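Local coordinates for putative uronate isomerase (Thermotoga maritima, PDB 4NAR), which probably acts as an isomerase of the lactate racemase family, although its own substrate is uncertain, at residues A[328-333]-A[367-372]; A[179-184]-A[348-353]; A[4-9]-A[233-238]. One frame throughout, in Å; residues are numbered along the deposited sequence.

Contact 1: A[328-333]-A[367-372]; sequences GYHCKD and GKEEFE
Glu-369 of strand 369-371 divides its carboxylate between two donors, His-330 and Cys-331, in the turn before helix 332-341. Its chain is straight beyond CG (chi2 -179°), which carries the carboxylate to the turn 330-331. Glu-369 OE2 accepts from His-330 ND1 at 2.5 Å, a very short length best read with caution; the bond is nearly straight, 170° at the hydrogen. The acid meets the imidazole at its edge, ring and carboxylate being nearly coplanar. Glu-369 OE1 accepts from Cys-331 N at 2.8 Å, and the two bonds fix the rotation of the carboxylate. As N-cap, Cys-331 holds SG between its own N and carbonyl carbon (chi1 69°) and caps a backbone N of helix 332-341. Phe-371 CE2, at the ring edge, lies 3.5 Å from Cys-331 N and 3.8 Å from Cys-331 CB. With an alanine in place of Glu-369, the Cys-331 amide would probably be left without its mate and the His-330 ring set freer to turn. Around the contact, Tyr-334 of helix 332-341 stacks on His-330, Arg-357 of helix 347-357 makes a cation-pi contact with Phe-371, and Phe-362 of antiparallel strand 360-362 touches Cys-331 and Glu-369.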
ATOM      1  N   GLY A 328       0.409  20.714   5.595  1.00 28.73           N
ATOM      2  CA  GLY A 328       1.826  20.465   5.822  1.00 21.51           C
ATOM      3  C   GLY A 328       2.067  19.318   6.803  1.00 31.22           C
ATOM      4  O   GLY A 328       1.120  18.694   7.331  1.00 20.96           O
ATOM      5  N   TYR A 329       3.339  19.042   7.077  1.00 29.99           N
ATOM      6  CA  TYR A 329       3.691  17.844   7.835  1.00 21.17           C
ATOM      7  C   TYR A 329       3.915  18.113   9.319  1.00 18.00           C
ATOM      8  O   TYR A 329       4.820  18.853   9.699  1.00 21.46           O
ATOM      9  CB  TYR A 329       4.900  17.169   7.197  1.00 15.56           C
ATOM     10  CG  TYR A 329       4.590  16.544   5.847  1.00 16.13           C
ATOM     11  CD1 TYR A 329       4.185  15.209   5.755  1.00 15.99           C
ATOM     12  CD2 TYR A 329       4.698  17.279   4.672  1.00 15.09           C
ATOM     13  CE1 TYR A 329       3.899  14.620   4.520  1.00 16.21           C
ATOM     14  CE2 TYR A 329       4.426  16.703   3.435  1.00 15.46           C
ATOM     15  CZ  TYR A 329       4.023  15.366   3.366  1.00 17.73           C
ATOM     16  OH  TYR A 329       3.734  14.772   2.149  1.00 21.65           O
ATOM     17  N   HIS A 330       3.094  17.481  10.154  1.00 23.84           N
ATOM     18  CA  HIS A 330       3.073  17.764  11.582  1.00 25.38           C
ATOM     19  C   HIS A 330       2.765  16.516  12.402  1.00 29.59           C
ATOM     20  O   HIS A 330       2.361  15.488  11.848  1.00 22.43           O
ATOM     21  CB  HIS A 330       1.991  18.801  11.883  1.00 26.35           C
ATOM     22  CG  HIS A 330       2.167  20.100  11.155  1.00 23.94           C
ATOM     23  ND1 HIS A 330       2.844  21.167  11.699  1.00 23.68           N
ATOM     24  CD2 HIS A 330       1.735  20.504   9.931  1.00 17.69           C
ATOM     25  CE1 HIS A 330       2.826  22.181  10.844  1.00 20.39           C
ATOM     26  NE2 HIS A 330       2.165  21.802   9.765  1.00 18.35           N
ATOM     27  N   CYS A 331       2.943  16.625  13.722  1.00 28.59           N
ATOM     28  CA  CYS A 331       2.714  15.516  14.642  1.00 26.11           C
ATOM     29  C   CYS A 331       1.217  15.321  14.870  1.00 29.38           C
ATOM     30  O   CYS A 331       0.393  16.173  14.489  1.00 23.59           O
ATOM     31  CB  CYS A 331       3.423  15.764  15.988  1.00 26.78           C
ATOM     32  SG  CYS A 331       2.707  17.128  16.999  1.00 30.46           S
ATOM     33  N   LYS A 332       0.880  14.202  15.511  1.00 30.25           N
ATOM     34  CA  LYS A 332      -0.510  13.812  15.694  1.00 21.20           C
ATOM     35  C   LYS A 332      -1.324  14.848  16.452  1.00 21.85           C
ATOM     36  O   LYS A 332      -2.465  15.136  16.071  1.00 30.77           O
ATOM     37  CB  LYS A 332      -0.611  12.464  16.405  1.00 32.00           C
ATOM     38  CG  LYS A 332      -1.957  11.781  16.195  1.00 37.17           C
ATOM     39  CD  LYS A 332      -2.298  10.859  17.348  1.00 37.97           C
ATOM     40  CE  LYS A 332      -1.203   9.848  17.584  1.00 45.33           C
ATOM     41  NZ  LYS A 332      -1.718   8.634  18.297  1.00 48.98           N
ATOM     42  N   ASP A 333      -0.752  15.404  17.517  1.00 20.27           N
ATOM     43  CA  ASP A 333      -1.490  16.352  18.351  1.00 31.86           C
ATOM     44  C   ASP A 333      -1.749  17.688  17.658  1.00 24.06           C
ATOM     45  O   ASP A 333      -2.788  18.310  17.881  1.00 27.89           O
ATOM     46  CB  ASP A 333      -0.836  16.539  19.727  1.00 36.55           C
ATOM     47  CG  ASP A 333      -1.110  15.365  20.663  1.00 43.63           C
ATOM     48  OD1 ASP A 333      -2.022  14.548  20.377  1.00 42.09           O
ATOM     49  OD2 ASP A 333      -0.406  15.261  21.693  1.00 49.24           O
ATOM     50  N   GLY A 367       1.291  26.488  20.710  1.00 48.49           N
ATOM     51  CA  GLY A 367       1.234  25.979  19.347  1.00 51.66           C
ATOM     52  C   GLY A 367       2.533  25.363  18.834  1.00 50.12           C
ATOM     53  O   GLY A 367       2.574  24.828  17.724  1.00 48.15           O
ATOM     54  N   LYS A 368       3.589  25.429  19.642  1.00 42.07           N
ATOM     55  CA  LYS A 368       4.909  24.966  19.234  1.00 32.04           C
ATOM     56  C   LYS A 368       5.031  23.437  19.144  1.00 38.25           C
ATOM     57  O   LYS A 368       4.471  22.697  19.965  1.00 35.91           O
ATOM     58  CB  LYS A 368       5.969  25.545  20.170  1.00 28.11           C
ATOM     59  CG  LYS A 368       5.984  27.075  20.180  1.00 37.85           C
ATOM     60  CD  LYS A 368       6.893  27.646  21.271  1.00 39.64           C
ATOM     61  CE  LYS A 368       6.929  29.171  21.174  1.00 49.36           C
ATOM     62  NZ  LYS A 368       6.821  29.839  22.513  1.00 57.43           N
ATOM     63  N   GLU A 369       5.766  22.975  18.135  1.00 34.16           N
ATOM     64  CA  GLU A 369       6.019  21.549  17.941  1.00 33.78           C
ATOM     65  C   GLU A 369       7.504  21.213  18.129  1.00 33.43           C
ATOM     66  O   GLU A 369       8.385  21.962  17.687  1.00 44.73           O
ATOM     67  CB  GLU A 369       5.578  21.110  16.538  1.00 32.42           C
ATOM     68  CG  GLU A 369       4.076  20.897  16.356  1.00 34.90           C
ATOM     69  CD  GLU A 369       3.702  20.442  14.936  1.00 33.65           C
ATOM     70  OE1 GLU A 369       3.381  19.235  14.736  1.00 32.01           O
ATOM     71  OE2 GLU A 369       3.718  21.298  14.015  1.00 24.95           O
ATOM     72  N   GLU A 370       7.765  20.086  18.781  1.00 31.69           N
ATOM     73  CA  GLU A 370       9.096  19.503  18.846  1.00 35.56           C
ATOM     74  C   GLU A 370       8.936  18.108  18.276  1.00 37.60           C
ATOM     75  O   GLU A 370       7.880  17.497  18.452  1.00 36.20           O
ATOM     76  CB  GLU A 370       9.595  19.421  20.293  1.00 38.30           C
ATOM     77  CG  GLU A 370       9.715  20.776  21.004  1.00 53.16           C
ATOM     78  CD  GLU A 370      10.374  20.650  22.378  1.00 66.59           C
ATOM     79  OE1 GLU A 370      10.851  19.538  22.710  1.00 75.21           O
ATOM     80  OE2 GLU A 370      10.418  21.655  23.124  1.00 64.82           O
ATOM     81  N   PHE A 371       9.966  17.598  17.600  1.00 41.27           N
ATOM     82  CA  PHE A 371       9.854  16.310  16.911  1.00 30.97           C
ATOM     83  C   PHE A 371      10.949  15.344  17.326  1.00 28.07           C
ATOM     84  O   PHE A 371      12.087  15.754  17.564  1.00 27.81           O
ATOM     85  CB  PHE A 371       9.894  16.505  15.388  1.00 19.26           C
ATOM     86  CG  PHE A 371       8.712  17.261  14.844  1.00 23.16           C
ATOM     87  CD1 PHE A 371       8.801  18.622  14.556  1.00 24.08           C
ATOM     88  CD2 PHE A 371       7.494  16.617  14.637  1.00 28.96           C
ATOM     89  CE1 PHE A 371       7.693  19.328  14.057  1.00 20.34           C
ATOM     90  CE2 PHE A 371       6.374  17.318  14.144  1.00 25.39           C
ATOM     91  CZ  PHE A 371       6.477  18.671  13.853  1.00 18.73           C
ATOM     92  N   GLU A 372      10.613  14.059  17.379  1.00 25.97           N
ATOM     93  CA  GLU A 372      11.598  13.042  17.714  1.00 22.98           C
ATOM     94  C   GLU A 372      12.726  12.934  16.677  1.00 25.45           C
ATOM     95  O   GLU A 372      13.878  12.676  17.037  1.00 27.24           O
ATOM     96  CB  GLU A 372      10.923  11.689  17.930  1.00 30.86           C
ATOM     97  CG  GLU A 372      10.485  11.450  19.380  1.00 47.36           C
ATOM     98  CD  GLU A 372      11.650  11.047  20.279  1.00 52.22           C
ATOM     99  OE1 GLU A 372      12.587  10.376  19.780  1.00 50.47           O
ATOM    100  OE2 GLU A 372      11.627  11.395  21.481  1.00 58.18           O
TER

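Contact 2: A[179-184]-A[348-353]; sequences FHWAAV and NVAAHV. With SO4 (sulfate ion), chain B.
His-180 and Asn-348 face each other, one from helix 179-184 and one from helix 348-353, and grip one sulfate ion between them. The local axes run in roughly the same direction, 31° apart, and approach to 8.5 Å.

No hydrogen bond joins the two segments directly; His-180 and Asn-348 are instead bridged by the anion. His-180 NE2 donates to sulfate O1 at 2.8 Å with an N-H...O angle of 163°, and the oxygen sits at the ring edge, near its plane. Asn-348 ND2 donates to sulfate O3 over a longer 3.3 Å. Thr-72 and Trp-283 add further hydrogen bonds to the same ion. Away from it, Trp-181 NE1 bonds to Asp-125.

Contacts over rings form a second group. The amide of Asn-348, swung out with CG anti to the backbone N (chi1 -164°), places OD1 3.3 Å above one face of the His-180 imidazole, offset toward the rim. On the opposite face, Phe-179 CE1 lies 3.6 Å above the ring plane, over its centre. The imidazole is thus held between a ring carbon and an amide oxygen. The Trp-181 ring makes a cation-pi contact with Lys-347.

Apolar packing fills the rest. Ala-351 is the small residue at the middle: its CB lies 3.6 Å from His-180 O and 3.9 Å from Val-184 CB. Trp-181 extends alongside, its CZ3 being 3.9 Å from Ala-350 CB.

The chemistry is therefore split: an alanine-based seam joins the helices, and at one end an imidazole N-H and an amide N-H point together at an anion. The sulfate probably came from the crystallisation liquor, so its position is consistent with a pocket that can accept an anionic group, without identifying a natural ligand.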
ATOM      1  N   PHE A 179     -10.328   3.814   7.609  1.00 15.20           N
ATOM      2  CA  PHE A 179      -9.288   2.902   8.082  1.00 22.06           C
ATOM      3  C   PHE A 179      -7.948   3.613   8.281  1.00 17.69           C
ATOM      4  O   PHE A 179      -7.216   3.309   9.225  1.00 19.90           O
ATOM      5  CB  PHE A 179      -9.187   1.600   7.256  1.00 17.71           C
ATOM      6  CG  PHE A 179      -8.276   1.671   6.049  1.00 19.93           C
ATOM      7  CD1 PHE A 179      -6.887   1.719   6.184  1.00 14.92           C
ATOM      8  CD2 PHE A 179      -8.812   1.594   4.767  1.00 25.27           C
ATOM      9  CE1 PHE A 179      -6.056   1.750   5.071  1.00 17.67           C
ATOM     10  CE2 PHE A 179      -7.983   1.613   3.643  1.00 22.08           C
ATOM     11  CZ  PHE A 179      -6.602   1.693   3.797  1.00 21.77           C
ATOM     12  N   HIS A 180      -7.637   4.560   7.400  1.00 15.26           N
ATOM     13  CA  HIS A 180      -6.404   5.330   7.549  1.00 15.74           C
ATOM     14  C   HIS A 180      -6.385   6.095   8.878  1.00 16.85           C
ATOM     15  O   HIS A 180      -5.364   6.128   9.571  1.00 18.77           O
ATOM     16  CB  HIS A 180      -6.197   6.277   6.366  1.00 11.82           C
ATOM     17  CG  HIS A 180      -5.565   5.626   5.177  1.00 23.95           C
ATOM     18  ND1 HIS A 180      -4.267   5.153   5.187  1.00 22.84           N
ATOM     19  CD2 HIS A 180      -6.046   5.375   3.933  1.00 24.66           C
ATOM     20  CE1 HIS A 180      -3.978   4.633   4.006  1.00 20.88           C
ATOM     21  NE2 HIS A 180      -5.042   4.757   3.227  1.00 25.85           N
ATOM     22  N   TRP A 181      -7.520   6.688   9.243  1.00 14.85           N
ATOM     23  CA  TRP A 181      -7.597   7.437  10.486  1.00 15.15           C
ATOM     24  C   TRP A 181      -7.554   6.520  11.707  1.00 23.58           C
ATOM     25  O   TRP A 181      -6.892   6.834  12.699  1.00 25.88           O
ATOM     26  CB  TRP A 181      -8.856   8.306  10.514  1.00 27.13           C
ATOM     27  CG  TRP A 181      -8.862   9.285  11.653  1.00 27.80           C
ATOM     28  CD1 TRP A 181      -9.730   9.307  12.716  1.00 27.18           C
ATOM     29  CD2 TRP A 181      -7.943  10.367  11.864  1.00 24.35           C
ATOM     30  NE1 TRP A 181      -9.410  10.341  13.567  1.00 27.20           N
ATOM     31  CE2 TRP A 181      -8.309  11.014  13.066  1.00 25.70           C
ATOM     32  CE3 TRP A 181      -6.847  10.872  11.144  1.00 20.80           C
ATOM     33  CZ2 TRP A 181      -7.626  12.123  13.576  1.00 20.01           C
ATOM     34  CZ3 TRP A 181      -6.157  11.981  11.651  1.00 18.35           C
ATOM     35  CH2 TRP A 181      -6.554  12.592  12.853  1.00 16.80           C
ATOM     36  N   ALA A 182      -8.282   5.404  11.640  1.00 30.74           N
ATOM     37  CA  ALA A 182      -8.248   4.385  12.688  1.00 24.44           C
ATOM     38  C   ALA A 182      -6.802   3.952  12.926  1.00 27.38           C
ATOM     39  O   ALA A 182      -6.349   3.855  14.075  1.00 28.91           O
ATOM     40  CB  ALA A 182      -9.107   3.174  12.290  1.00 15.42           C
ATOM     41  N   ALA A 183      -6.080   3.717  11.832  1.00 16.91           N
ATOM     42  CA  ALA A 183      -4.699   3.248  11.903  1.00 17.49           C
ATOM     43  C   ALA A 183      -3.784   4.275  12.547  1.00 17.53           C
ATOM     44  O   ALA A 183      -2.950   3.937  13.388  1.00 26.59           O
ATOM     45  CB  ALA A 183      -4.184   2.881  10.498  1.00 20.96           C
ATOM     46  N   VAL A 184      -3.918   5.529  12.140  1.00 22.59           N
ATOM     47  CA  VAL A 184      -3.003   6.554  12.628  1.00 22.94           C
ATOM     48  C   VAL A 184      -3.207   6.880  14.125  1.00 22.28           C
ATOM     49  O   VAL A 184      -2.265   7.310  14.812  1.00 21.55           O
ATOM     50  CB  VAL A 184      -3.018   7.830  11.748  1.00 24.43           C
ATOM     51  CG1 VAL A 184      -4.159   8.773  12.179  1.00 19.32           C
ATOM     52  CG2 VAL A 184      -1.634   8.535  11.800  1.00 13.90           C
ATOM     53  N   ASN A 348      -7.543  11.097   5.189  1.00 27.93           N
ATOM     54  CA  ASN A 348      -6.505  10.295   4.546  1.00 22.96           C
ATOM     55  C   ASN A 348      -5.219  11.133   4.458  1.00 19.13           C
ATOM     56  O   ASN A 348      -4.155  10.715   4.938  1.00 22.01           O
ATOM     57  CB  ASN A 348      -6.975   9.815   3.155  1.00 25.08           C
ATOM     58  CG  ASN A 348      -6.116   8.671   2.581  1.00 26.65           C
ATOM     59  OD1 ASN A 348      -5.008   8.370   3.066  1.00 25.64           O
ATOM     60  ND2 ASN A 348      -6.631   8.036   1.529  1.00 26.46           N
ATOM     61  N   VAL A 349      -5.330  12.319   3.863  1.00 18.08           N
ATOM     62  CA  VAL A 349      -4.257  13.315   3.903  1.00 22.84           C
ATOM     63  C   VAL A 349      -3.784  13.606   5.342  1.00 24.79           C
ATOM     64  O   VAL A 349      -2.572  13.675   5.610  1.00 19.32           O
ATOM     65  CB  VAL A 349      -4.702  14.641   3.248  1.00 21.39           C
ATOM     66  CG1 VAL A 349      -3.634  15.733   3.436  1.00 17.86           C
ATOM     67  CG2 VAL A 349      -5.023  14.424   1.770  1.00 13.46           C
ATOM     68  N   ALA A 350      -4.737  13.775   6.260  1.00 18.54           N
ATOM     69  CA  ALA A 350      -4.385  14.021   7.655  1.00 27.37           C
ATOM     70  C   ALA A 350      -3.528  12.877   8.197  1.00 27.28           C
ATOM     71  O   ALA A 350      -2.482  13.106   8.826  1.00 23.36           O
ATOM     72  CB  ALA A 350      -5.647  14.208   8.519  1.00 27.65           C
ATOM     73  N   ALA A 351      -3.966  11.644   7.952  1.00 21.03           N
ATOM     74  CA  ALA A 351      -3.217  10.483   8.435  1.00 21.40           C
ATOM     75  C   ALA A 351      -1.821  10.421   7.786  1.00 19.45           C
ATOM     76  O   ALA A 351      -0.818  10.134   8.457  1.00 17.59           O
ATOM     77  CB  ALA A 351      -4.014   9.179   8.190  1.00 12.81           C
ATOM     78  N   HIS A 352      -1.767  10.704   6.484  1.00 15.83           N
ATOM     79  CA  HIS A 352      -0.517  10.642   5.719  1.00 22.49           C
ATOM     80  C   HIS A 352       0.574  11.540   6.317  1.00 19.96           C
ATOM     81  O   HIS A 352       1.715  11.120   6.551  1.00 18.10           O
ATOM     82  CB  HIS A 352      -0.777  11.082   4.282  1.00 21.99           C
ATOM     83  CG  HIS A 352       0.458  11.539   3.555  1.00 23.36           C
ATOM     84  ND1 HIS A 352       1.428  10.671   3.112  1.00 23.32           N
ATOM     85  CD2 HIS A 352       0.855  12.782   3.179  1.00 20.04           C
ATOM     86  CE1 HIS A 352       2.384  11.358   2.492  1.00 12.42           C
ATOM     87  NE2 HIS A 352       2.061  12.634   2.528  1.00 25.11           N
ATOM     88  N   VAL A 353       0.187  12.787   6.542  1.00 19.62           N
ATOM     89  CA  VAL A 353       1.050  13.810   7.111  1.00 25.45           C
ATOM     90  C   VAL A 353       1.645  13.387   8.484  1.00 20.77           C
ATOM     91  O   VAL A 353       2.846  13.485   8.703  1.00 21.77           O
ATOM     92  CB  VAL A 353       0.259  15.154   7.133  1.00 28.08           C
ATOM     93  CG1 VAL A 353       0.437  15.896   8.434  1.00 34.77           C
ATOM     94  CG2 VAL A 353       0.605  15.989   5.893  1.00 16.73           C
TER
HETATM   95  S   SO4 B 501      -4.092   4.951  -0.515  1.00 31.62           S
HETATM   96  O1  SO4 B 501      -4.695   4.080   0.508  1.00 33.24           O
HETATM   97  O2  SO4 B 501      -4.318   4.361  -1.844  1.00 33.74           O
HETATM   98  O3  SO4 B 501      -4.696   6.289  -0.427  1.00 28.25           O
HETATM   99  O4  SO4 B 501      -2.638   5.065  -0.268  1.00 36.75           O

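Contact 3: A[4-9]-A[233-238]; sequences YLEGDP and PRALYI
Antiparallel pairing at the outer edge of the seven-stranded mixed sheet defines this contact: the short strand 5-6 lies against strand 231-240, the segments running 172° apart. Leu-5 and Leu-236 form the hydrogen-bonded pair, with Leu-5 N to Leu-236 O at 2.9 Å and Leu-236 N to Leu-5 O at 3.0 Å; Glu-6 and Ala-235 follow as the non-hydrogen-bonded pair. Gly-7 N donates to Arg-234 O at 3.1 Å. On its other side, strand 231-240 carries a classic beta bulge, where Arg-234 and Ala-235 both face Val-224.

Arg-234 folds back through bends at chi2 (-65°) and chi3, which lets NE donate to Gly-7 O at 2.9 Å, in the carbonyl plane and on a lone pair. The Asp-8 carboxylate lies flat over the guanidinium, their planes 6° apart. The salt bridge of Asp-8 OD2 with Arg-234 NH1 is long, 3.7 Å, and acts through charge alone, the oxygen lying well out of the guanidinium plane; the stronger salt bridge of Arg-234 is to Glu-226, through NH1.

Leu-5 shares a face with Leu-236, and its CD1 reaches to 4.1 Å from Ile-238 CD1. On the Glu-6 side, Tyr-237 OH donates to the carboxylate in a bond modelled doubtfully short. Tyr-4, whose OH bonds to Asp-239, receives a CH-pi contact over its ring face: Tyr-237 CB stands 4.1 Å from the Tyr-4 ring centroid.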
ATOM      1  N   TYR A   4      -0.698 -22.973  -2.563  1.00 47.86           N
ATOM      2  CA  TYR A   4       0.227 -22.650  -1.471  1.00 54.44           C
ATOM      3  C   TYR A   4       1.673 -23.131  -1.754  1.00 58.41           C
ATOM      4  O   TYR A   4       2.165 -24.085  -1.121  1.00 67.97           O
ATOM      5  CB  TYR A   4      -0.299 -23.207  -0.131  1.00 51.77           C
ATOM      6  CG  TYR A   4      -1.415 -22.389   0.521  1.00 54.79           C
ATOM      7  CD1 TYR A   4      -1.223 -21.778   1.761  1.00 65.53           C
ATOM      8  CD2 TYR A   4      -2.659 -22.233  -0.090  1.00 51.55           C
ATOM      9  CE1 TYR A   4      -2.245 -21.024   2.374  1.00 64.82           C
ATOM     10  CE2 TYR A   4      -3.692 -21.482   0.521  1.00 53.69           C
ATOM     11  CZ  TYR A   4      -3.478 -20.882   1.753  1.00 57.58           C
ATOM     12  OH  TYR A   4      -4.489 -20.147   2.365  1.00 47.89           O
ATOM     13  N   LEU A   5       2.346 -22.455  -2.691  1.00 48.61           N
ATOM     14  CA  LEU A   5       3.694 -22.828  -3.138  1.00 41.17           C
ATOM     15  C   LEU A   5       4.805 -22.030  -2.447  1.00 39.62           C
ATOM     16  O   LEU A   5       4.610 -20.863  -2.089  1.00 41.95           O
ATOM     17  CB  LEU A   5       3.790 -22.593  -4.638  1.00 35.57           C
ATOM     18  CG  LEU A   5       2.522 -23.091  -5.329  1.00 32.45           C
ATOM     19  CD1 LEU A   5       1.874 -21.962  -6.131  1.00 28.66           C
ATOM     20  CD2 LEU A   5       2.829 -24.305  -6.213  1.00 26.11           C
ATOM     21  N   GLU A   6       5.975 -22.646  -2.287  1.00 39.14           N
ATOM     22  CA  GLU A   6       7.117 -21.998  -1.633  1.00 39.32           C
ATOM     23  C   GLU A   6       8.463 -22.428  -2.268  1.00 38.84           C
ATOM     24  O   GLU A   6       8.613 -23.559  -2.732  1.00 42.54           O
ATOM     25  CB  GLU A   6       7.103 -22.284  -0.117  1.00 38.53           C
ATOM     26  CG  GLU A   6       6.032 -21.514   0.672  1.00 44.47           C
ATOM     27  CD  GLU A   6       5.736 -22.115   2.053  1.00 51.99           C
ATOM     28  OE1 GLU A   6       6.133 -23.278   2.298  1.00 53.06           O
ATOM     29  OE2 GLU A   6       5.104 -21.422   2.893  1.00 47.11           O
ATOM     30  N   GLY A   7       9.431 -21.517  -2.291  1.00 41.30           N
ATOM     31  CA  GLY A   7      10.772 -21.809  -2.777  1.00 31.50           C
ATOM     32  C   GLY A   7      11.739 -20.687  -2.405  1.00 31.64           C
ATOM     33  O   GLY A   7      11.340 -19.617  -1.892  1.00 26.72           O
ATOM     34  N   ASP A   8      13.022 -20.939  -2.637  1.00 35.73           N
ATOM     35  CA  ASP A   8      14.045 -19.913  -2.481  1.00 36.35           C
ATOM     36  C   ASP A   8      15.104 -20.206  -3.534  1.00 42.60           C
ATOM     37  O   ASP A   8      16.057 -20.944  -3.271  1.00 47.43           O
ATOM     38  CB  ASP A   8      14.630 -19.936  -1.065  1.00 37.05           C
ATOM     39  CG  ASP A   8      15.549 -18.732  -0.768  1.00 47.47           C
ATOM     40  OD1 ASP A   8      15.760 -17.845  -1.645  1.00 45.75           O
ATOM     41  OD2 ASP A   8      16.054 -18.667   0.383  1.00 53.59           O
ATOM     42  N   PRO A   9      14.908 -19.670  -4.754  1.00 42.18           N
ATOM     43  CA  PRO A   9      13.702 -18.888  -5.079  1.00 36.54           C
ATOM     44  C   PRO A   9      12.518 -19.765  -5.518  1.00 35.21           C
ATOM     45  O   PRO A   9      12.727 -20.909  -5.947  1.00 38.39           O
ATOM     46  CB  PRO A   9      14.162 -18.012  -6.247  1.00 38.12           C
ATOM     47  CG  PRO A   9      15.215 -18.873  -6.954  1.00 39.52           C
ATOM     48  CD  PRO A   9      15.907 -19.655  -5.845  1.00 38.72           C
ATOM     49  N   PRO A 233      11.054 -14.144  -5.902  1.00 23.82           N
ATOM     50  CA  PRO A 233       9.790 -14.739  -5.446  1.00 19.15           C
ATOM     51  C   PRO A 233      10.072 -15.780  -4.360  1.00 23.05           C
ATOM     52  O   PRO A 233      11.066 -16.512  -4.456  1.00 27.85           O
ATOM     53  CB  PRO A 233       9.244 -15.430  -6.702  1.00 16.67           C
ATOM     54  CG  PRO A 233       9.886 -14.714  -7.852  1.00 18.86           C
ATOM     55  CD  PRO A 233      11.262 -14.292  -7.354  1.00 19.81           C
ATOM     56  N   ARG A 234       9.220 -15.854  -3.344  1.00 22.81           N
ATOM     57  CA  ARG A 234       9.457 -16.766  -2.233  1.00 21.06           C
ATOM     58  C   ARG A 234       8.234 -17.628  -1.904  1.00 26.17           C
ATOM     59  O   ARG A 234       8.368 -18.721  -1.341  1.00 26.82           O
ATOM     60  CB  ARG A 234       9.886 -15.964  -1.009  1.00 16.86           C
ATOM     61  CG  ARG A 234      11.242 -15.258  -1.191  1.00 23.62           C
ATOM     62  CD  ARG A 234      12.420 -16.272  -1.337  1.00 28.38           C
ATOM     63  NE  ARG A 234      12.304 -17.329  -0.331  1.00 28.99           N
ATOM     64  CZ  ARG A 234      12.799 -17.242   0.901  1.00 30.74           C
ATOM     65  NH1 ARG A 234      13.478 -16.159   1.265  1.00 25.10           N
ATOM     66  NH2 ARG A 234      12.625 -18.236   1.772  1.00 29.32           N
ATOM     67  N   ALA A 235       7.042 -17.129  -2.241  1.00 27.45           N
ATOM     68  CA  ALA A 235       5.808 -17.883  -2.008  1.00 22.63           C
ATOM     69  C   ALA A 235       4.630 -17.303  -2.771  1.00 21.28           C
ATOM     70  O   ALA A 235       4.537 -16.089  -2.965  1.00 18.55           O
ATOM     71  CB  ALA A 235       5.468 -17.940  -0.520  1.00 16.16           C
ATOM     72  N   LEU A 236       3.730 -18.191  -3.179  1.00 22.95           N
ATOM     73  CA  LEU A 236       2.470 -17.815  -3.800  1.00 22.79           C
ATOM     74  C   LEU A 236       1.381 -18.627  -3.100  1.00 23.00           C
ATOM     75  O   LEU A 236       1.261 -19.841  -3.323  1.00 24.43           O
ATOM     76  CB  LEU A 236       2.496 -18.143  -5.300  1.00 25.73           C
ATOM     77  CG  LEU A 236       1.767 -17.209  -6.281  1.00 34.18           C
ATOM     78  CD1 LEU A 236       1.131 -17.998  -7.440  1.00 31.01           C
ATOM     79  CD2 LEU A 236       0.728 -16.313  -5.598  1.00 32.36           C
ATOM     80  N   TYR A 237       0.611 -17.983  -2.228  1.00 21.86           N
ATOM     81  CA  TYR A 237      -0.435 -18.688  -1.500  1.00 17.12           C
ATOM     82  C   TYR A 237      -1.771 -18.510  -2.219  1.00 19.93           C
ATOM     83  O   TYR A 237      -2.349 -17.410  -2.230  1.00 25.59           O
ATOM     84  CB  TYR A 237      -0.501 -18.203  -0.052  1.00 18.71           C
ATOM     85  CG  TYR A 237       0.772 -18.474   0.712  1.00 24.93           C
ATOM     86  CD1 TYR A 237       1.436 -19.691   0.582  1.00 31.02           C
ATOM     87  CD2 TYR A 237       1.325 -17.514   1.555  1.00 22.42           C
ATOM     88  CE1 TYR A 237       2.616 -19.952   1.279  1.00 28.77           C
ATOM     89  CE2 TYR A 237       2.504 -17.760   2.250  1.00 20.71           C
ATOM     90  CZ  TYR A 237       3.146 -18.987   2.112  1.00 30.33           C
ATOM     91  OH  TYR A 237       4.318 -19.255   2.802  1.00 31.83           O
ATOM     92  N   ILE A 238      -2.256 -19.589  -2.830  1.00 16.43           N
ATOM     93  CA  ILE A 238      -3.474 -19.540  -3.627  1.00 15.49           C
ATOM     94  C   ILE A 238      -4.647 -20.088  -2.822  1.00 20.93           C
ATOM     95  O   ILE A 238      -4.557 -21.178  -2.265  1.00 24.23           O
ATOM     96  CB  ILE A 238      -3.315 -20.362  -4.922  1.00 16.11           C
ATOM     97  CG1 ILE A 238      -2.047 -19.924  -5.675  1.00 18.82           C
ATOM     98  CG2 ILE A 238      -4.574 -20.252  -5.790  1.00 15.16           C
ATOM     99  CD1 ILE A 238      -1.895 -20.513  -7.083  1.00 15.84           C
TER

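How the contacts relate
Contacts 1 and 2 are neighbours, with centres about 15 Å apart, while contact 3 lies on the opposite side of the chain's centre from both. Helices 332-341 and 347-357 follow one another in sequence and tie the first two together: Tyr-329 OH lies 2.7 Å from His-352 NE2, a probable hydrogen bond, and Val-353 packs against the turn 328-330. Contact 2 is the most buried and packs alanines against Trp-181 and Val-184, with the N-H groups of His-180 and Asn-348 turned to an ion. Contact 1, partly buried, turns mainly on one carboxylate; contact 3, also partly buried, relies mainly on backbone pairing at a sheet edge, with Glu-6 and Asp-8 at its margin.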